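Local coordinates for protein WipB (Legionella pneumophila, PDB 5NNY) that probably acts as a serine/threonine phosphatase effector, delivered into host cells to target the lysosomal nutrient-sensing machinery, and is represented here by its phosphatase domain, at residues E97-G102 against N154-N159; D263-G268 against A283-R288; A13-F18 against Y106-L111; G102-F107 against F161-E166. All blocks are in the same frame, centred on the assembly; numbering follows the deposited sequence.

Interaction 1: residues E97-G102 against N154-N159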
loop_
_atom_site.group_PDB
_atom_site.type_symbol
_atom_site.label_atom_id
_atom_site.label_comp_id
_atom_site.label_asym_id
_atom_site.label_seq_id
_atom_site.Cartn_x
_atom_site.Cartn_y
_atom_site.Cartn_z
ATOM N N GLU A 97 -0.556 -3.942 1.286
ATOM C CA GLU A 97 -1.664 -4.359 0.433
ATOM C C GLU A 97 -1.188 -4.922 -0.910
ATOM O O GLU A 97 -1.976 -5.595 -1.608
ATOM C CB GLU A 97 -2.636 -3.181 0.253
ATOM C CG GLU A 97 -2.179 -2.065 -0.688
ATOM C CD GLU A 97 -0.929 -1.333 -0.240
ATOM O OE1 GLU A 97 -0.120 -0.944 -1.109
ATOM O OE2 GLU A 97 -0.731 -1.151 0.989
ATOM N N LEU A 98 0.088 -4.704 -1.253
ATOM C CA LEU A 98 0.700 -5.201 -2.485
ATOM C C LEU A 98 2.098 -5.738 -2.184
ATOM O O LEU A 98 2.677 -5.447 -1.136
ATOM C CB LEU A 98 0.786 -4.090 -3.544
ATOM C CG LEU A 98 -0.493 -3.430 -4.059
ATOM C CD1 LEU A 98 -0.156 -2.202 -4.927
ATOM C CD2 LEU A 98 -1.341 -4.426 -4.862
ATOM N N VAL A 99 2.644 -6.527 -3.125
ATOM C CA VAL A 99 4.019 -7.049 -3.071
ATOM C C VAL A 99 4.263 -7.815 -1.776
ATOM O O VAL A 99 5.091 -7.406 -0.948
ATOM C CB VAL A 99 5.065 -5.923 -3.224
ATOM C CG1 VAL A 99 6.484 -6.510 -3.518
ATOM C CG2 VAL A 99 4.664 -4.973 -4.335
ATOM N N ASP A 100 3.588 -8.945 -1.597
ATOM C CA ASP A 100 3.658 -9.626 -0.308
ATOM C C ASP A 100 3.269 -11.086 -0.515
ATOM O O ASP A 100 3.303 -11.588 -1.649
ATOM C CB ASP A 100 2.782 -8.896 0.725
ATOM C CG ASP A 100 3.313 -9.032 2.159
ATOM O OD1 ASP A 100 3.611 -10.169 2.589
ATOM O OD2 ASP A 100 3.411 -7.996 2.858
ATOM N N ARG A 101 2.896 -11.770 0.567
ATOM C CA ARG A 101 2.720 -13.223 0.547
ATOM C C ARG A 101 1.464 -13.686 -0.190
ATOM O O ARG A 101 1.388 -14.870 -0.559
ATOM C CB ARG A 101 2.676 -13.759 1.977
ATOM C CG ARG A 101 4.045 -13.811 2.624
ATOM C CD ARG A 101 3.994 -13.791 4.140
ATOM N NE ARG A 101 4.961 -14.723 4.720
ATOM C CZ ARG A 101 6.279 -14.534 4.769
ATOM N NH1 ARG A 101 7.056 -15.460 5.320
ATOM N NH2 ARG A 101 6.827 -13.432 4.265
ATOM N N GLY A 102 0.501 -12.797 -0.419
ATOM C CA GLY A 102 -0.750 -13.185 -1.055
ATOM C C GLY A 102 -0.570 -13.664 -2.493
ATOM O O GLY A 102 0.540 -13.733 -3.040
ATOM N N ASN A 154 15.252 -8.013 -3.168
ATOM C CA ASN A 154 16.241 -8.721 -2.365
ATOM C C ASN A 154 15.957 -8.638 -0.871
ATOM O O ASN A 154 16.553 -9.402 -0.101
ATOM C CB ASN A 154 17.645 -8.156 -2.600
ATOM C CG ASN A 154 18.227 -8.540 -3.933
ATOM O OD1 ASN A 154 17.789 -9.500 -4.571
ATOM N ND2 ASN A 154 19.245 -7.792 -4.364
ATOM N N ILE A 155 15.109 -7.711 -0.424
ATOM C CA ILE A 155 14.949 -7.480 1.014
ATOM C C ILE A 155 13.577 -7.835 1.517
ATOM O O ILE A 155 13.277 -7.587 2.694
ATOM C CB ILE A 155 15.293 -6.031 1.405
ATOM C CG1 ILE A 155 14.329 -5.047 0.741
ATOM C CG2 ILE A 155 16.736 -5.739 1.048
ATOM C CD1 ILE A 155 14.647 -3.598 1.008
ATOM N N GLN A 156 12.710 -8.367 0.663
ATOM C CA GLN A 156 11.383 -8.743 1.118
ATOM C C GLN A 156 10.827 -9.754 0.134
ATOM O O GLN A 156 11.226 -9.798 -1.033
ATOM C CB GLN A 156 10.469 -7.520 1.242
ATOM C CG GLN A 156 10.314 -6.767 -0.073
ATOM C CD GLN A 156 9.795 -5.349 0.115
ATOM O OE1 GLN A 156 9.728 -4.834 1.234
ATOM N NE2 GLN A 156 9.428 -4.711 -0.985
ATOM N N HIS A 157 9.912 -10.571 0.620
ATOM C CA HIS A 157 9.263 -11.551 -0.225
ATOM C C HIS A 157 7.994 -10.927 -0.779
ATOM O O HIS A 157 7.220 -10.306 -0.044
ATOM C CB HIS A 157 8.993 -12.843 0.539
ATOM C CG HIS A 157 10.214 -13.697 0.688
ATOM N ND1 HIS A 157 10.338 -14.675 1.652
ATOM C CD2 HIS A 157 11.378 -13.708 -0.010
ATOM C CE1 HIS A 157 11.523 -15.251 1.542
ATOM N NE2 HIS A 157 12.171 -14.685 0.538
ATOM N N GLY A 158 7.837 -11.023 -2.084
ATOM C CA GLY A 158 6.748 -10.385 -2.783
ATOM C C GLY A 158 6.105 -11.352 -3.740
ATOM O O GLY A 158 6.034 -11.079 -4.941
ATOM N N ASN A 159 5.666 -12.502 -3.209
ATOM C CA ASN A 159 5.025 -13.518 -4.046
ATOM C C ASN A 159 3.959 -12.905 -4.933
ATOM O O ASN A 159 3.868 -13.215 -6.128
ATOM C CB ASN A 159 4.388 -14.612 -3.174
ATOM C CG ASN A 159 3.696 -15.688 -4.006
ATOM O OD1 ASN A 159 4.354 -16.427 -4.719
ATOM N ND2 ASN A 159 2.369 -15.780 -3.916
#
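Q156 opens the contact by bringing the end of its side chain beside V99, its NE2 lying 4.3 Å from V99 CG1. That amide nitrogen is hydrogen-bonded elsewhere, to E132 OE1 and N128 O, so it brushes the valine while its polar needs are met on helix 128-138. H157 follows with its carbonyl turned to the other loop, H157 O standing 3.6 Å from D100 CA. Its CB lies obliquely to the R101 guanidinium at the exposed margin of the contact. At G158 the two backbones come closest: D100 CA and G158 CA are 4.0 Å apart. V99 CG1 lies at the same distance from the G158 CA, in the space that a side chain would need, and the glycine makes this approach possible. G158 also stands at the N-cap of helix 159-169. On the first helical residue, N159, CG is anti to the backbone N (chi1 179°), which carries the amide across to G102. There N159 ND2 donates to G102 O over 2.9 Å, with an N-H...O angle of 151°, meeting the oxygen from above its carbonyl plane. Within the facing loop, D100 OD1 accepts from R101 N, while D100 OD2 is hydrogen-bonded to H12 ND1. V99 to G102 read VDRG, as in the GDxVDRG motif of PPP-type phosphatases, here with one extra residue after the GD pair, consistent with the calcineurin-like phosphoesterase fold.

Interaction 2: residues D263-G268 against A283-R288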
loop_
_atom_site.group_PDB
_atom_site.type_symbol
_atom_site.label_atom_id
_atom_site.label_comp_id
_atom_site.label_asym_id
_atom_site.label_seq_id
_atom_site.Cartn_x
_atom_site.Cartn_y
_atom_site.Cartn_z
ATOM N N ASP A 263 20.697 1.590 -0.738
ATOM C CA ASP A 263 21.489 1.267 0.448
ATOM C C ASP A 263 20.703 1.571 1.725
ATOM O O ASP A 263 20.841 0.875 2.742
ATOM C CB ASP A 263 22.825 2.021 0.418
ATOM C CG ASP A 263 22.657 3.533 0.394
ATOM O OD1 ASP A 263 22.386 4.102 -0.690
ATOM O OD2 ASP A 263 22.803 4.167 1.470
ATOM N N MET A 264 19.879 2.620 1.690
ATOM C CA MET A 264 19.023 2.923 2.840
ATOM C C MET A 264 18.053 1.786 3.110
ATOM O O MET A 264 17.722 1.495 4.262
ATOM C CB MET A 264 18.247 4.216 2.603
ATOM C CG MET A 264 19.070 5.457 2.435
ATOM S SD MET A 264 17.931 6.763 1.973
ATOM C CE MET A 264 19.013 8.056 1.384
ATOM N N MET A 265 17.570 1.139 2.057
ATOM C CA MET A 265 16.565 0.096 2.245
ATOM C C MET A 265 17.200 -1.206 2.723
ATOM O O MET A 265 16.597 -1.949 3.511
ATOM C CB MET A 265 15.779 -0.107 0.935
ATOM C CG MET A 265 15.121 1.180 0.453
ATOM S SD MET A 265 14.044 1.896 1.717
ATOM C CE MET A 265 12.516 1.019 1.388
ATOM N N TYR A 266 18.417 -1.506 2.274
ATOM C CA TYR A 266 19.108 -2.671 2.826
ATOM C C TYR A 266 19.365 -2.480 4.318
ATOM O O TYR A 266 19.131 -3.383 5.129
ATOM C CB TYR A 266 20.436 -2.916 2.111
ATOM C CG TYR A 266 20.316 -3.503 0.718
ATOM C CD1 TYR A 266 19.967 -4.842 0.544
ATOM C CD2 TYR A 266 20.595 -2.737 -0.415
ATOM C CE1 TYR A 266 19.866 -5.399 -0.719
ATOM C CE2 TYR A 266 20.503 -3.298 -1.704
ATOM C CZ TYR A 266 20.132 -4.625 -1.838
ATOM O OH TYR A 266 20.029 -5.201 -3.087
ATOM N N ARG A 267 19.869 -1.310 4.692
ATOM C CA ARG A 267 20.134 -1.061 6.106
ATOM C C ARG A 267 18.829 -0.963 6.882
ATOM O O ARG A 267 18.761 -1.361 8.051
ATOM C CB ARG A 267 20.968 0.210 6.276
ATOM C CG ARG A 267 22.436 0.022 5.868
ATOM C CD ARG A 267 23.237 1.300 6.033
ATOM N NE ARG A 267 22.955 2.283 4.992
ATOM C CZ ARG A 267 22.369 3.461 5.193
ATOM N NH1 ARG A 267 22.177 4.279 4.168
ATOM N NH2 ARG A 267 21.984 3.827 6.407
ATOM N N GLY A 268 17.784 -0.433 6.242
ATOM C CA GLY A 268 16.470 -0.449 6.864
ATOM C C GLY A 268 16.005 -1.863 7.148
ATOM O O GLY A 268 15.602 -2.190 8.265
ATOM N N ALA A 283 13.622 5.758 6.993
ATOM C CA ALA A 283 13.430 5.590 8.435
ATOM C C ALA A 283 11.946 5.489 8.789
ATOM O O ALA A 283 11.551 4.689 9.640
ATOM C CB ALA A 283 14.088 6.756 9.169
ATOM N N THR A 284 11.099 6.237 8.090
ATOM C CA THR A 284 9.667 6.206 8.396
ATOM C C THR A 284 9.021 4.895 7.939
ATOM O O THR A 284 8.288 4.254 8.698
ATOM C CB THR A 284 8.976 7.418 7.757
ATOM O OG1 THR A 284 9.486 8.616 8.344
ATOM C CG2 THR A 284 7.462 7.372 7.981
ATOM N N VAL A 285 9.272 4.469 6.702
ATOM C CA VAL A 285 8.606 3.255 6.231
ATOM C C VAL A 285 9.142 2.023 6.952
ATOM O O VAL A 285 8.424 1.030 7.101
ATOM C CB VAL A 285 8.704 3.099 4.694
ATOM C CG1 VAL A 285 7.974 4.245 3.992
ATOM C CG2 VAL A 285 10.159 2.987 4.225
ATOM N N TRP A 286 10.414 2.042 7.388
ATOM C CA TRP A 286 10.938 0.882 8.114
ATOM C C TRP A 286 10.770 1.001 9.628
ATOM O O TRP A 286 10.980 0.011 10.338
ATOM C CB TRP A 286 12.424 0.637 7.772
ATOM C CG TRP A 286 12.646 0.004 6.380
ATOM C CD1 TRP A 286 13.025 0.642 5.237
ATOM C CD2 TRP A 286 12.469 -1.380 6.030
ATOM N NE1 TRP A 286 13.100 -0.262 4.190
ATOM C CE2 TRP A 286 12.757 -1.507 4.656
ATOM C CE3 TRP A 286 12.099 -2.523 6.750
ATOM C CZ2 TRP A 286 12.695 -2.724 3.995
ATOM C CZ3 TRP A 286 12.012 -3.717 6.090
ATOM C CH2 TRP A 286 12.320 -3.817 4.730
ATOM N N GLY A 287 10.377 2.163 10.136
ATOM C CA GLY A 287 10.187 2.305 11.577
ATOM C C GLY A 287 11.485 2.281 12.355
ATOM O O GLY A 287 11.521 1.774 13.487
ATOM N N ARG A 288 12.558 2.822 11.776
ATOM C CA ARG A 288 13.892 2.781 12.370
ATOM C C ARG A 288 14.249 4.098 13.045
ATOM O O ARG A 288 13.634 5.136 12.794
ATOM C CB ARG A 288 14.958 2.468 11.312
ATOM C CG ARG A 288 14.686 1.213 10.514
ATOM C CD ARG A 288 14.491 0.020 11.446
ATOM N NE ARG A 288 14.349 -1.211 10.673
ATOM C CZ ARG A 288 13.792 -2.324 11.127
ATOM N NH1 ARG A 288 13.318 -2.371 12.364
ATOM N NH2 ARG A 288 13.706 -3.393 10.343
#
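G268 O receives two hydrogen bonds from R288, one from NE at 2.9 Å and one from NH2 at 3.1 Å. The guanidinium approaches side-on, with the oxygen near its plane, so the pair of bonds fixes the rotation of the group. A bend in the arginine chain, chi2 -55°, folds it back to this position, and W286 O covers one face of the guanidinium. The indole of W286 lies against the same glycine: G268 CA sits 4.0 Å from the centroid of the five-membered ring and 15° off its normal, a CH-pi contact over the face. With no side chain on G268, the ring can lie directly on the helix backbone. The positive phi of G287 marks a Schellman motif that ends helix 280-286, with R288 N bonded to A283 O. W286 is the last helical residue, and the turn brings R288 round just beyond it; both CB atoms point toward helix 262-270. M265 meets the indole from a different direction. Its SD lies in the ring plane at the edge, a Met-aromatic contact in which W286 NE1 also makes a weak hydrogen bond to M265 SD at 3.4 Å. The bent thioether chain continues to CE, which packs on V285 CG2 at 4.2 Å. Beyond the two helices, M265 also touches I131 and L152, W286 rests on N128, and R288 O accepts from H216 on helix 214-224.

Interaction 3: residues A13-F18 against Y106-L111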
loop_
_atom_site.group_PDB
_atom_site.type_symbol
_atom_site.label_atom_id
_atom_site.label_comp_id
_atom_site.label_asym_id
_atom_site.label_seq_id
_atom_site.Cartn_x
_atom_site.Cartn_y
_atom_site.Cartn_z
ATOM N N ALA A 13 -1.151 -8.632 1.062
ATOM C CA ALA A 13 -1.694 -8.849 -0.282
ATOM C C ALA A 13 -2.770 -9.928 -0.315
ATOM O O ALA A 13 -2.963 -10.586 -1.336
ATOM C CB ALA A 13 -0.576 -9.185 -1.276
ATOM N N ASN A 14 -3.490 -10.119 0.787
ATOM C CA ASN A 14 -4.539 -11.135 0.854
ATOM C C ASN A 14 -5.827 -10.468 0.390
ATOM O O ASN A 14 -6.466 -9.730 1.146
ATOM C CB ASN A 14 -4.645 -11.701 2.268
ATOM C CG ASN A 14 -5.689 -12.821 2.398
ATOM O OD1 ASN A 14 -6.609 -12.933 1.593
ATOM N ND2 ASN A 14 -5.546 -13.637 3.437
ATOM N N ALA A 15 -6.214 -10.726 -0.869
ATOM C CA ALA A 15 -7.359 -10.025 -1.435
ATOM C C ALA A 15 -8.664 -10.488 -0.802
ATOM O O ALA A 15 -9.616 -9.707 -0.721
ATOM C CB ALA A 15 -7.383 -10.202 -2.961
ATOM N N LEU A 16 -8.729 -11.737 -0.334
ATOM C CA LEU A 16 -9.948 -12.231 0.304
ATOM C C LEU A 16 -10.125 -11.613 1.679
ATOM O O LEU A 16 -11.241 -11.250 2.069
ATOM C CB LEU A 16 -9.922 -13.757 0.437
ATOM C CG LEU A 16 -11.097 -14.435 1.167
ATOM C CD1 LEU A 16 -12.495 -14.133 0.550
ATOM C CD2 LEU A 16 -10.867 -15.943 1.237
ATOM N N LEU A 17 -9.031 -11.494 2.430
ATOM C CA LEU A 17 -9.083 -10.760 3.688
ATOM C C LEU A 17 -9.566 -9.336 3.464
ATOM O O LEU A 17 -10.461 -8.862 4.177
ATOM C CB LEU A 17 -7.700 -10.773 4.347
ATOM C CG LEU A 17 -7.480 -9.919 5.597
ATOM C CD1 LEU A 17 -8.455 -10.254 6.737
ATOM C CD2 LEU A 17 -6.034 -10.043 6.057
ATOM N N PHE A 18 -9.002 -8.651 2.455
ATOM C CA PHE A 18 -9.461 -7.315 2.065
ATOM C C PHE A 18 -10.959 -7.309 1.766
ATOM O O PHE A 18 -11.703 -6.470 2.288
ATOM C CB PHE A 18 -8.661 -6.825 0.854
ATOM C CG PHE A 18 -8.800 -5.342 0.563
ATOM C CD1 PHE A 18 -9.039 -4.425 1.574
ATOM C CD2 PHE A 18 -8.682 -4.873 -0.731
ATOM C CE1 PHE A 18 -9.154 -3.068 1.278
ATOM C CE2 PHE A 18 -8.797 -3.524 -1.027
ATOM C CZ PHE A 18 -9.039 -2.615 -0.016
ATOM N N TYR A 106 -2.788 -8.416 -8.860
ATOM C CA TYR A 106 -3.916 -8.039 -9.705
ATOM C C TYR A 106 -5.219 -7.992 -8.919
ATOM O O TYR A 106 -6.070 -7.139 -9.177
ATOM C CB TYR A 106 -4.055 -9.031 -10.863
ATOM C CG TYR A 106 -5.024 -8.585 -11.928
ATOM C CD1 TYR A 106 -4.657 -7.624 -12.853
ATOM C CD2 TYR A 106 -6.327 -9.117 -11.992
ATOM C CE1 TYR A 106 -5.549 -7.203 -13.832
ATOM C CE2 TYR A 106 -7.227 -8.699 -12.974
ATOM C CZ TYR A 106 -6.823 -7.750 -13.887
ATOM O OH TYR A 106 -7.682 -7.326 -14.865
ATOM N N PHE A 107 -5.397 -8.913 -7.960
ATOM C CA PHE A 107 -6.680 -9.031 -7.267
ATOM C C PHE A 107 -6.988 -7.780 -6.456
ATOM O O PHE A 107 -8.090 -7.225 -6.540
ATOM C CB PHE A 107 -6.689 -10.266 -6.367
ATOM C CG PHE A 107 -6.733 -11.591 -7.117
ATOM C CD1 PHE A 107 -7.198 -11.671 -8.432
ATOM C CD2 PHE A 107 -6.374 -12.755 -6.465
ATOM C CE1 PHE A 107 -7.266 -12.902 -9.090
ATOM C CE2 PHE A 107 -6.451 -13.993 -7.102
ATOM C CZ PHE A 107 -6.903 -14.067 -8.427
ATOM N N ILE A 108 -6.010 -7.304 -5.681
ATOM C CA ILE A 108 -6.233 -6.127 -4.848
ATOM C C ILE A 108 -6.228 -4.870 -5.703
ATOM O O ILE A 108 -6.938 -3.908 -5.406
ATOM C CB ILE A 108 -5.199 -6.078 -3.700
ATOM C CG1 ILE A 108 -5.647 -7.053 -2.603
ATOM C CG2 ILE A 108 -5.022 -4.662 -3.138
ATOM C CD1 ILE A 108 -4.934 -6.965 -1.300
ATOM N N LEU A 109 -5.477 -4.871 -6.808
ATOM C CA LEU A 109 -5.491 -3.705 -7.691
ATOM C C LEU A 109 -6.880 -3.469 -8.273
ATOM O O LEU A 109 -7.332 -2.321 -8.388
ATOM C CB LEU A 109 -4.466 -3.869 -8.815
ATOM C CG LEU A 109 -2.991 -3.703 -8.443
ATOM C CD1 LEU A 109 -2.089 -4.025 -9.648
ATOM C CD2 LEU A 109 -2.738 -2.285 -7.934
ATOM N N LYS A 110 -7.571 -4.548 -8.654
ATOM C CA LYS A 110 -8.922 -4.416 -9.191
ATOM C C LYS A 110 -9.896 -3.980 -8.114
ATOM O O LYS A 110 -10.856 -3.253 -8.400
ATOM C CB LYS A 110 -9.395 -5.734 -9.807
ATOM C CG LYS A 110 -8.693 -6.097 -11.110
ATOM C CD LYS A 110 -8.696 -4.939 -12.103
ATOM C CE LYS A 110 -9.833 -5.053 -13.119
ATOM N NZ LYS A 110 -9.955 -3.800 -13.951
ATOM N N LEU A 111 -9.683 -4.439 -6.878
ATOM C CA LEU A 111 -10.537 -4.013 -5.769
ATOM C C LEU A 111 -10.366 -2.529 -5.491
ATOM O O LEU A 111 -11.353 -1.810 -5.306
ATOM C CB LEU A 111 -10.241 -4.832 -4.507
ATOM C CG LEU A 111 -10.964 -6.183 -4.469
ATOM C CD1 LEU A 111 -10.464 -7.014 -3.320
ATOM C CD2 LEU A 111 -12.493 -5.997 -4.356
#
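Apolar side chains make up most of the contact between A15 and F18 of helix 15-24 and F107, I108 and L111 of helix 105-117. The methyl of A15 points at the partner helix and settles between two residues, with A15 CB 3.5 Å from F107 CB and 3.6 Å from I108 CG1. The small alanine lets the backbones draw together, A15 CA and I108 CA being 5.3 Å apart. One turn on, with chi1 at -166°, the F18 ring swings away from its own N and across to L111. The two side chains run past each other in opposite directions, and F18 CD2 lies 3.8 Å from L111 CD1, at a slant to the ring; I108 CG1 approaches the same ring atom from a little farther away. A second group of contacts sets methyls against main chain. I108 CD1 reaches the loop before the helix, 3.8 Å from A13 C, while L111 CD1 rests against A15 O. A polar bond local to the first segment is the N-cap of helix 15-24: N14 OD1 accepts from L17 N at 2.9 Å. F107 offers its CB here and directs its ring elsewhere, to Y75 and Y42. Without cross-helix polar pairing, this buried interface depends on the fit of small and branched groups, while the N14 cap takes up L17 N.

Interaction 4: residues G102-F107 against F161-E166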
loop_
_atom_site.group_PDB
_atom_site.type_symbol
_atom_site.label_atom_id
_atom_site.label_comp_id
_atom_site.label_asym_id
_atom_site.label_seq_id
_atom_site.Cartn_x
_atom_site.Cartn_y
_atom_site.Cartn_z
ATOM N N GLY A 102 0.501 -12.797 -0.419
ATOM C CA GLY A 102 -0.750 -13.185 -1.055
ATOM C C GLY A 102 -0.570 -13.664 -2.493
ATOM O O GLY A 102 0.540 -13.733 -3.040
ATOM N N VAL A 103 -1.705 -13.986 -3.126
ATOM C CA VAL A 103 -1.679 -14.795 -4.351
ATOM C C VAL A 103 -1.177 -13.987 -5.546
ATOM O O VAL A 103 -0.305 -14.446 -6.298
ATOM C CB VAL A 103 -3.065 -15.403 -4.631
ATOM C CG1 VAL A 103 -3.055 -16.078 -5.983
ATOM C CG2 VAL A 103 -3.425 -16.396 -3.564
ATOM N N ILE A 104 -1.791 -12.833 -5.812
ATOM C CA ILE A 104 -1.406 -12.036 -6.978
ATOM C C ILE A 104 -1.913 -10.617 -6.801
ATOM O O ILE A 104 -3.065 -10.399 -6.410
ATOM C CB ILE A 104 -1.919 -12.664 -8.303
ATOM C CG1 ILE A 104 -1.273 -11.974 -9.518
ATOM C CG2 ILE A 104 -3.449 -12.684 -8.377
ATOM C CD1 ILE A 104 -1.475 -12.756 -10.830
ATOM N N ASP A 105 -1.045 -9.648 -7.109
ATOM C CA ASP A 105 -1.386 -8.245 -6.865
ATOM C C ASP A 105 -2.538 -7.763 -7.724
ATOM O O ASP A 105 -3.199 -6.790 -7.353
ATOM C CB ASP A 105 -0.180 -7.338 -7.095
ATOM C CG ASP A 105 0.770 -7.334 -5.915
ATOM O OD1 ASP A 105 0.321 -7.716 -4.807
ATOM O OD2 ASP A 105 1.972 -6.988 -6.118
ATOM N N TYR A 106 -2.788 -8.416 -8.860
ATOM C CA TYR A 106 -3.916 -8.039 -9.705
ATOM C C TYR A 106 -5.219 -7.992 -8.919
ATOM O O TYR A 106 -6.070 -7.139 -9.177
ATOM C CB TYR A 106 -4.055 -9.031 -10.863
ATOM C CG TYR A 106 -5.024 -8.585 -11.928
ATOM C CD1 TYR A 106 -4.657 -7.624 -12.853
ATOM C CD2 TYR A 106 -6.327 -9.117 -11.992
ATOM C CE1 TYR A 106 -5.549 -7.203 -13.832
ATOM C CE2 TYR A 106 -7.227 -8.699 -12.974
ATOM C CZ TYR A 106 -6.823 -7.750 -13.887
ATOM O OH TYR A 106 -7.682 -7.326 -14.865
ATOM N N PHE A 107 -5.397 -8.913 -7.960
ATOM C CA PHE A 107 -6.680 -9.031 -7.267
ATOM C C PHE A 107 -6.988 -7.780 -6.456
ATOM O O PHE A 107 -8.090 -7.225 -6.540
ATOM C CB PHE A 107 -6.689 -10.266 -6.367
ATOM C CG PHE A 107 -6.733 -11.591 -7.117
ATOM C CD1 PHE A 107 -7.198 -11.671 -8.432
ATOM C CD2 PHE A 107 -6.374 -12.755 -6.465
ATOM C CE1 PHE A 107 -7.266 -12.902 -9.090
ATOM C CE2 PHE A 107 -6.451 -13.993 -7.102
ATOM C CZ PHE A 107 -6.903 -14.067 -8.427
ATOM N N PHE A 161 3.612 -10.028 -6.164
ATOM C CA PHE A 161 4.112 -9.204 -7.254
ATOM C C PHE A 161 4.831 -10.061 -8.283
ATOM O O PHE A 161 4.670 -9.850 -9.489
ATOM C CB PHE A 161 5.019 -8.102 -6.694
ATOM C CG PHE A 161 5.602 -7.172 -7.735
ATOM C CD1 PHE A 161 4.794 -6.332 -8.484
ATOM C CD2 PHE A 161 6.989 -7.115 -7.928
ATOM C CE1 PHE A 161 5.349 -5.478 -9.431
ATOM C CE2 PHE A 161 7.545 -6.255 -8.843
ATOM C CZ PHE A 161 6.732 -5.437 -9.601
ATOM N N HIS A 162 5.628 -11.029 -7.818
ATOM C CA HIS A 162 6.208 -12.035 -8.703
ATOM C C HIS A 162 5.128 -12.702 -9.551
ATOM O O HIS A 162 5.291 -12.851 -10.771
ATOM C CB HIS A 162 6.959 -13.088 -7.881
ATOM C CG HIS A 162 7.689 -14.097 -8.715
ATOM N ND1 HIS A 162 8.538 -13.743 -9.741
ATOM C CD2 HIS A 162 7.705 -15.451 -8.666
ATOM C CE1 HIS A 162 9.035 -14.832 -10.299
ATOM N NE2 HIS A 162 8.544 -15.883 -9.668
ATOM N N ALA A 163 4.013 -13.099 -8.925
ATOM C CA ALA A 163 2.915 -13.690 -9.692
ATOM C C ALA A 163 2.385 -12.711 -10.731
ATOM O O ALA A 163 2.052 -13.102 -11.858
ATOM C CB ALA A 163 1.794 -14.135 -8.754
ATOM N N LEU A 164 2.334 -11.423 -10.384
ATOM C CA LEU A 164 1.890 -10.424 -11.356
ATOM C C LEU A 164 2.848 -10.346 -12.537
ATOM O O LEU A 164 2.424 -10.363 -13.695
ATOM C CB LEU A 164 1.764 -9.057 -10.687
ATOM C CG LEU A 164 1.158 -7.975 -11.589
ATOM C CD1 LEU A 164 -0.270 -8.307 -11.962
ATOM C CD2 LEU A 164 1.238 -6.620 -10.921
ATOM N N GLN A 165 4.157 -10.256 -12.253
ATOM C CA GLN A 165 5.168 -10.229 -13.311
ATOM C C GLN A 165 5.047 -11.426 -14.239
ATOM O O GLN A 165 5.133 -11.288 -15.463
ATOM C CB GLN A 165 6.559 -10.203 -12.685
ATOM C CG GLN A 165 6.829 -8.947 -11.928
ATOM C CD GLN A 165 8.124 -9.028 -11.153
ATOM O OE1 GLN A 165 8.370 -9.995 -10.435
ATOM N NE2 GLN A 165 8.955 -8.011 -11.294
ATOM N N GLU A 166 4.882 -12.614 -13.668
ATOM C CA GLU A 166 4.777 -13.814 -14.486
ATOM C C GLU A 166 3.499 -13.820 -15.306
ATOM O O GLU A 166 3.482 -14.309 -16.443
ATOM C CB GLU A 166 4.815 -15.043 -13.597
ATOM C CG GLU A 166 6.108 -15.181 -12.836
ATOM C CD GLU A 166 6.079 -16.408 -11.981
ATOM O OE1 GLU A 166 5.639 -16.321 -10.810
ATOM O OE2 GLU A 166 6.447 -17.473 -12.510
#
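The ethyl arm of I104 is turned opposite its own N (chi1 -169°), which lays it along the helix of A163 and L164. A similar first torsion in L164 (chi1 -174°) sends its two methyls toward the start of helix 105-117. I104 CG1 packs 3.8 Å from A163 CB, and I104 CD1 ends beside A163 O. A163 CB is also pressed against the main chain, 3.2 Å from V103 O. The L164 methyls divide between neighbours: CD2 lies 4.1 Å from D105 CB, and CD1 lies 4.0 Å from Y106 CB. D105 meets F161 in another way. Its OD2 lies near the ring plane at the edge and is 3.3 Å from F161 CB, with carboxylate and ring planes 37° apart. The carboxylate oxygens find their hydrogen-bond partners nearby, OD2 taking V99 N and OD1 taking S160 OG, so the acid links the preceding loop to the beginning of helix 159-169. I104 CG2, pointing another way from the ethyl arm, sits over the centre of the F107 ring. The contact thus lies where the loop after strand 90-93 turns into helix 105-117 and meets helix 159-169. Helix 128-138 covers F161 through E132, F133 and A136, I41 and Y42 of helix 32-42 touch F107, and Y106 OH is hydrogen-bonded to E177 of helix 175-186.

In the fold
Interactions 1, 3 and 4 form one cluster, their centres about 9 to 13 Å apart, around the loop after strand 90-93 and helix 105-117. Interactions 1 and 4 share G102 and use successive parts of the 154-166 region, while interactions 3 and 4 share Y106 and F107. Helix 15-24 and helix 159-169, distant in sequence, are thereby joined to the same loop-helix unit. Along the chain interaction 1 crosses both 3 and 4, and interaction 2 opens only after the other three have closed. Interaction 2 lies about 26 Å from interaction 3, centre to centre, yet touches interaction 1: I155 packs on Y266 and W286, which connects helices 262-270 and 280-286 to the loop before helix 159-169.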